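Side-chain contacts in O-phospho-L-seryl-tRNA:Cys-tRNA synthase (Methanocaldococcus jannaschii DSM 2661, PDB 5X6B), which probably converts the O-phosphoseryl group carried by tRNA(Cys) into a cysteinyl group with the help of a pyridoxal phosphate cofactor: residues Y139-K144 / K181-N186; G195-T200 / K213-I218. One frame throughout, in Å; residues are numbered along the deposited sequence.

Contacts 1 and 2 illustrate how the parallel part of a mixed sheet takes helices on one face, here with purely aliphatic chemistry. Contact 1 sets helix 179-188 on strand 139-143, and contact 2 sets helix 212-221 on the neighbouring strand 194-200; the centres of the two contacts lie about 9 Å apart. The strands are joined by probable backbone hydrogen bonds, Val141 N to Leu196 O (2.9 Å) and Val141 O to Leu198 N (2.7 Å), and the contacts also meet through packing of Ile184 on Ile197. All three touching residues of contact 2 are buried, whereas contact 1 lies farther from the chain centre and includes the partly exposed Val183.

Contact 1. Residues Y139-K144 / K181-N186; sequences YVVLDK and KEVIDN
Val141 is the one residue of strand 139-143 that reaches helix 179-188 within this pair of segments, and it does so with both of its methyl groups. CG1 stands anti to the backbone N (chi1 178°) and meets CG1 of Val183 at 4.1 Å, while CG2 turns to the next residue of the helix and lies 4.2 Å from CG1 of Ile184. The single branched side chain thus spreads over two consecutive helical positions. The two approaches differ in direction: Val141 and Val183 run past one another in opposite senses, methyl against methyl, whereas Val141 crosses Ile184 at roughly a right angle and touches the middle of its chain.

The closed side of the contact is the one occupied by Ile184. This residue is buried; its CG1 lies beside the backbone N (chi1 -66°), anti to the carbonyl carbon, and the side chain also touches Ile224. Val141 is enclosed as well, by Val164 of the next strand, by Val194 and by Tyr180, one turn before Ile184. Val183 marks the looser side, since it remains partly exposed, and beyond it the helix is polar: Lys181 points away from the strand, and it, Glu182 and Asn186 are exposed to solvent. The area buried between the two segments is modest, 107 Å², so much of the enclosure of Val141 and Ile184 comes from these neighbours.

In the fold, helix 179-188 lies in the crossover from strand 160-166 to strand 194-200 and packs over strand 139-143, which runs between those two. An amphipathic helix carried over parallel strands in this way is the crossover motif common to alpha/beta folds.

Contact 2. Residues G195-T200 / K213-I218; sequences GLILLT and KKVGKI
Neither a ring nor any other flat side-chain group takes part where Ile197 and Leu199 meet Val215; the flat groups belong to the surroundings. The aromatic side chains of Tyr180, on helix 179-188, and Phe226, on the adjoining strand 226-229, each touch all three aliphatic residues, and Tyr180 also hydrogen-bonds through its OH to the backbone O of Leu198.

Inside this setting, Val215 projects from helix 212-221 and divides its two methyl groups between two strand residues. Its CG1, anti to the backbone N (chi1 -176°), comes within 3.8 Å of CG2 of Ile197. Its CG2 is directed to the other partner and lies 3.7 Å from CD2 of Leu199, the same leucine methyl that approaches CB of Val215 at 4.1 Å. The valine meets both strand side chains at a slant. Ile197 and Leu199 can share it because they stand two positions apart on the same face of the strand, while Leu198 between them points away. All three are buried, and together the segments cover 168 Å². One turn along the helix, Ile218 also points at the strand, but its nearest approach, CG2 to CD1 of Ile197, is 5.3 Å. Lys213 points away from strand 194-200, and the exposed Lys214 and Lys217 mark the solvent side of the helix.

Strand 194-200, helix 212-221 and strand 226-229 form a beta-alpha-beta unit, in which the connecting helix packs against the strand it follows. With its strand order 1-7-6-5-4-2-3, the mixed sheet containing this unit is characteristic of fold-type I pyridoxal phosphate enzymes.

Contact 1. Residues Y139-K144 / K181-N186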
loop_
_atom_site.group_PDB
_atom_site.type_symbol
_atom_site.label_atom_id
_atom_site.label_comp_id
_atom_site.label_asym_id
_atom_site.label_seq_id
_atom_site.Cartn_x
_atom_site.Cartn_y
_atom_site.Cartn_z
ATOM N N TYR B 139 -24.575 -2.635 -25.739
ATOM C CA TYR B 139 -23.486 -1.941 -26.398
ATOM C C TYR B 139 -22.911 -0.880 -25.474
ATOM O O TYR B 139 -23.652 -0.128 -24.834
ATOM C CB TYR B 139 -23.955 -1.316 -27.717
ATOM C CG TYR B 139 -23.743 -2.206 -28.925
ATOM C CD1 TYR B 139 -22.651 -2.021 -29.765
ATOM C CD2 TYR B 139 -24.628 -3.234 -29.223
ATOM C CE1 TYR B 139 -22.448 -2.831 -30.868
ATOM C CE2 TYR B 139 -24.428 -4.053 -30.325
ATOM C CZ TYR B 139 -23.341 -3.845 -31.144
ATOM O OH TYR B 139 -23.142 -4.656 -32.239
ATOM N N VAL B 140 -21.586 -0.855 -25.380
ATOM C CA VAL B 140 -20.883 0.217 -24.692
ATOM C C VAL B 140 -20.394 1.226 -25.720
ATOM O O VAL B 140 -19.654 0.876 -26.642
ATOM C CB VAL B 140 -19.683 -0.305 -23.866
ATOM C CG1 VAL B 140 -18.819 0.852 -23.390
ATOM C CG2 VAL B 140 -20.167 -1.125 -22.688
ATOM N N VAL B 141 -20.817 2.475 -25.571
ATOM C CA VAL B 141 -20.389 3.522 -26.492
ATOM C C VAL B 141 -19.233 4.312 -25.879
ATOM O O VAL B 141 -19.397 4.967 -24.850
ATOM C CB VAL B 141 -21.553 4.467 -26.852
ATOM C CG1 VAL B 141 -21.075 5.579 -27.766
ATOM C CG2 VAL B 141 -22.680 3.683 -27.513
ATOM N N LEU B 142 -18.066 4.227 -26.515
ATOM C CA LEU B 142 -16.850 4.862 -26.012
ATOM C C LEU B 142 -16.069 5.557 -27.124
ATOM O O LEU B 142 -16.283 5.283 -28.305
ATOM C CB LEU B 142 -15.958 3.828 -25.313
ATOM C CG LEU B 142 -15.702 2.466 -25.981
ATOM C CD1 LEU B 142 -14.665 2.539 -27.096
ATOM C CD2 LEU B 142 -15.274 1.436 -24.948
ATOM N N ASP B 143 -15.157 6.448 -26.742
ATOM C CA ASP B 143 -14.314 7.151 -27.711
ATOM C C ASP B 143 -13.278 6.212 -28.324
ATOM O O ASP B 143 -12.968 5.171 -27.763
ATOM C CB ASP B 143 -13.613 8.349 -27.057
ATOM C CG ASP B 143 -12.753 7.951 -25.868
ATOM O OD1 ASP B 143 -13.088 6.965 -25.181
ATOM O OD2 ASP B 143 -11.731 8.622 -25.624
ATOM N N LYS B 144 -12.736 6.591 -29.473
ATOM C CA LYS B 144 -11.754 5.761 -30.163
ATOM C C LYS B 144 -10.383 5.816 -29.498
ATOM O O LYS B 144 -9.498 5.022 -29.819
ATOM C CB LYS B 144 -11.644 6.180 -31.632
ATOM C CG LYS B 144 -11.949 5.056 -32.604
ATOM C CD LYS B 144 -11.787 5.479 -34.054
ATOM C CE LYS B 144 -13.126 5.405 -34.783
ATOM N NZ LYS B 144 -12.989 5.458 -36.267
ATOM N N LYS B 181 -23.874 11.210 -30.096
ATOM C CA LYS B 181 -25.292 11.147 -30.439
ATOM C C LYS B 181 -25.546 10.265 -31.664
ATOM O O LYS B 181 -26.407 9.384 -31.630
ATOM C CB LYS B 181 -25.857 12.553 -30.678
ATOM C CG LYS B 181 -27.070 12.557 -31.600
ATOM C CD LYS B 181 -28.027 13.708 -31.333
ATOM C CE LYS B 181 -29.414 13.379 -31.880
ATOM N NZ LYS B 181 -30.359 14.529 -31.836
ATOM N N GLU B 182 -24.791 10.494 -32.737
ATOM C CA GLU B 182 -25.006 9.764 -33.989
ATOM C C GLU B 182 -24.786 8.265 -33.829
ATOM O O GLU B 182 -25.531 7.464 -34.390
ATOM C CB GLU B 182 -24.097 10.297 -35.102
ATOM C CG GLU B 182 -23.873 11.800 -35.061
ATOM C CD GLU B 182 -22.819 12.272 -36.051
ATOM O OE1 GLU B 182 -22.277 11.433 -36.805
ATOM O OE2 GLU B 182 -22.531 13.489 -36.071
ATOM N N VAL B 183 -23.770 7.889 -33.057
ATOM C CA VAL B 183 -23.469 6.482 -32.817
ATOM C C VAL B 183 -24.601 5.796 -32.053
ATOM O O VAL B 183 -25.063 4.718 -32.440
ATOM C CB VAL B 183 -22.149 6.321 -32.039
ATOM C CG1 VAL B 183 -21.913 4.863 -31.684
ATOM C CG2 VAL B 183 -20.987 6.864 -32.857
ATOM N N ILE B 184 -25.048 6.435 -30.977
ATOM C CA ILE B 184 -26.158 5.924 -30.181
ATOM C C ILE B 184 -27.418 5.731 -31.026
ATOM O O ILE B 184 -28.028 4.661 -31.007
ATOM C CB ILE B 184 -26.475 6.864 -29.001
ATOM C CG1 ILE B 184 -25.314 6.876 -28.009
ATOM C CG2 ILE B 184 -27.754 6.436 -28.300
ATOM C CD1 ILE B 184 -25.412 7.973 -26.975
ATOM N N ASP B 185 -27.799 6.765 -31.771
ATOM C CA ASP B 185 -28.985 6.697 -32.620
ATOM C C ASP B 185 -28.815 5.639 -33.704
ATOM O O ASP B 185 -29.745 4.894 -33.998
ATOM C CB ASP B 185 -29.282 8.061 -33.246
ATOM C CG ASP B 185 -29.684 9.101 -32.215
ATOM O OD1 ASP B 185 -30.113 8.712 -31.107
ATOM O OD2 ASP B 185 -29.576 10.309 -32.513
ATOM N N ASN B 186 -27.620 5.578 -34.285
ATOM C CA ASN B 186 -27.265 4.531 -35.240
ATOM C C ASN B 186 -27.546 3.145 -34.660
ATOM O O ASN B 186 -28.009 2.247 -35.360
ATOM C CB ASN B 186 -25.788 4.661 -35.635
ATOM C CG ASN B 186 -25.409 3.809 -36.836
ATOM O OD1 ASN B 186 -25.978 2.745 -37.073
ATOM N ND2 ASN B 186 -24.433 4.282 -37.604
#

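Contact 2. Residues G195-T200 / K213-I218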
loop_
_atom_site.group_PDB
_atom_site.type_symbol
_atom_site.label_atom_id
_atom_site.label_comp_id
_atom_site.label_asym_id
_atom_site.label_seq_id
_atom_site.Cartn_x
_atom_site.Cartn_y
_atom_site.Cartn_z
ATOM N N GLY B 195 -26.207 0.188 -23.172
ATOM C CA GLY B 195 -26.266 0.116 -21.726
ATOM C C GLY B 195 -25.403 1.151 -21.034
ATOM O O GLY B 195 -25.699 1.567 -19.912
ATOM N N LEU B 196 -24.339 1.580 -21.704
ATOM C CA LEU B 196 -23.383 2.477 -21.076
ATOM C C LEU B 196 -22.663 3.406 -22.054
ATOM O O LEU B 196 -22.188 2.981 -23.113
ATOM C CB LEU B 196 -22.347 1.659 -20.300
ATOM C CG LEU B 196 -21.334 2.444 -19.462
ATOM C CD1 LEU B 196 -22.044 3.227 -18.373
ATOM C CD2 LEU B 196 -20.297 1.508 -18.868
ATOM N N ILE B 197 -22.581 4.679 -21.678
ATOM C CA ILE B 197 -21.745 5.640 -22.390
ATOM C C ILE B 197 -20.446 5.889 -21.620
ATOM O O ILE B 197 -20.467 6.210 -20.427
ATOM C CB ILE B 197 -22.480 6.968 -22.609
ATOM C CG1 ILE B 197 -23.763 6.728 -23.397
ATOM C CG2 ILE B 197 -21.589 7.956 -23.346
ATOM C CD1 ILE B 197 -24.625 7.948 -23.519
ATOM N N LEU B 198 -19.318 5.736 -22.308
ATOM C CA LEU B 198 -18.007 5.826 -21.671
ATOM C C LEU B 198 -17.119 6.876 -22.339
ATOM O O LEU B 198 -16.964 6.885 -23.560
ATOM C CB LEU B 198 -17.319 4.454 -21.697
ATOM C CG LEU B 198 -16.001 4.250 -20.943
ATOM C CD1 LEU B 198 -15.933 2.831 -20.401
ATOM C CD2 LEU B 198 -14.797 4.523 -21.835
ATOM N N LEU B 199 -16.531 7.755 -21.535
ATOM C CA LEU B 199 -15.601 8.751 -22.058
ATOM C C LEU B 199 -14.253 8.696 -21.341
ATOM O O LEU B 199 -14.170 8.906 -20.130
ATOM C CB LEU B 199 -16.190 10.161 -21.939
ATOM C CG LEU B 199 -15.247 11.302 -22.342
ATOM C CD1 LEU B 199 -14.825 11.181 -23.803
ATOM C CD2 LEU B 199 -15.884 12.657 -22.070
ATOM N N THR B 200 -13.201 8.398 -22.096
ATOM C CA THR B 200 -11.849 8.459 -21.568
ATOM C C THR B 200 -11.477 9.923 -21.379
ATOM O O THR B 200 -11.154 10.613 -22.349
ATOM C CB THR B 200 -10.841 7.775 -22.502
ATOM O OG1 THR B 200 -11.247 6.422 -22.729
ATOM C CG2 THR B 200 -9.461 7.774 -21.882
ATOM N N LYS B 213 -18.609 17.465 -19.898
ATOM C CA LYS B 213 -19.969 17.941 -19.668
ATOM C C LYS B 213 -20.849 17.714 -20.891
ATOM O O LYS B 213 -22.036 17.413 -20.766
ATOM C CB LYS B 213 -19.972 19.424 -19.295
ATOM C CG LYS B 213 -21.331 19.930 -18.833
ATOM C CD LYS B 213 -21.249 21.348 -18.294
ATOM C CE LYS B 213 -22.578 21.792 -17.706
ATOM N NZ LYS B 213 -22.499 23.161 -17.125
ATOM N N LYS B 214 -20.256 17.854 -22.072
ATOM C CA LYS B 214 -20.994 17.702 -23.319
ATOM C C LYS B 214 -21.486 16.271 -23.498
ATOM O O LYS B 214 -22.647 16.049 -23.841
ATOM C CB LYS B 214 -20.129 18.127 -24.510
ATOM C CG LYS B 214 -20.410 19.549 -25.003
ATOM C CD LYS B 214 -21.910 19.856 -25.040
ATOM C CE LYS B 214 -22.226 21.043 -25.945
ATOM N NZ LYS B 214 -23.617 21.540 -25.729
ATOM N N VAL B 215 -20.607 15.303 -23.259
ATOM C CA VAL B 215 -20.995 13.899 -23.342
ATOM C C VAL B 215 -21.983 13.581 -22.227
ATOM O O VAL B 215 -22.855 12.730 -22.375
ATOM C CB VAL B 215 -19.777 12.962 -23.256
ATOM C CG1 VAL B 215 -20.200 11.522 -23.452
ATOM C CG2 VAL B 215 -18.738 13.351 -24.301
ATOM N N GLY B 216 -21.853 14.292 -21.113
ATOM C CA GLY B 216 -22.786 14.153 -20.013
ATOM C C GLY B 216 -24.173 14.619 -20.406
ATOM O O GLY B 216 -25.170 13.979 -20.071
ATOM N N LYS B 217 -24.240 15.735 -21.128
ATOM C CA LYS B 217 -25.525 16.295 -21.541
ATOM C C LYS B 217 -26.201 15.448 -22.616
ATOM O O LYS B 217 -27.423 15.304 -22.614
ATOM C CB LYS B 217 -25.353 17.734 -22.025
ATOM C CG LYS B 217 -25.194 18.721 -20.884
ATOM C CD LYS B 217 -25.343 20.162 -21.344
ATOM C CE LYS B 217 -24.349 20.510 -22.444
ATOM N NZ LYS B 217 -24.439 21.941 -22.854
ATOM N N ILE B 218 -25.406 14.894 -23.529
ATOM C CA ILE B 218 -25.911 13.929 -24.498
ATOM C C ILE B 218 -26.506 12.712 -23.789
ATOM O O ILE B 218 -27.593 12.247 -24.134
ATOM C CB ILE B 218 -24.803 13.456 -25.456
ATOM C CG1 ILE B 218 -24.228 14.636 -26.239
ATOM C CG2 ILE B 218 -25.329 12.378 -26.404
ATOM C CD1 ILE B 218 -23.098 14.249 -27.176
#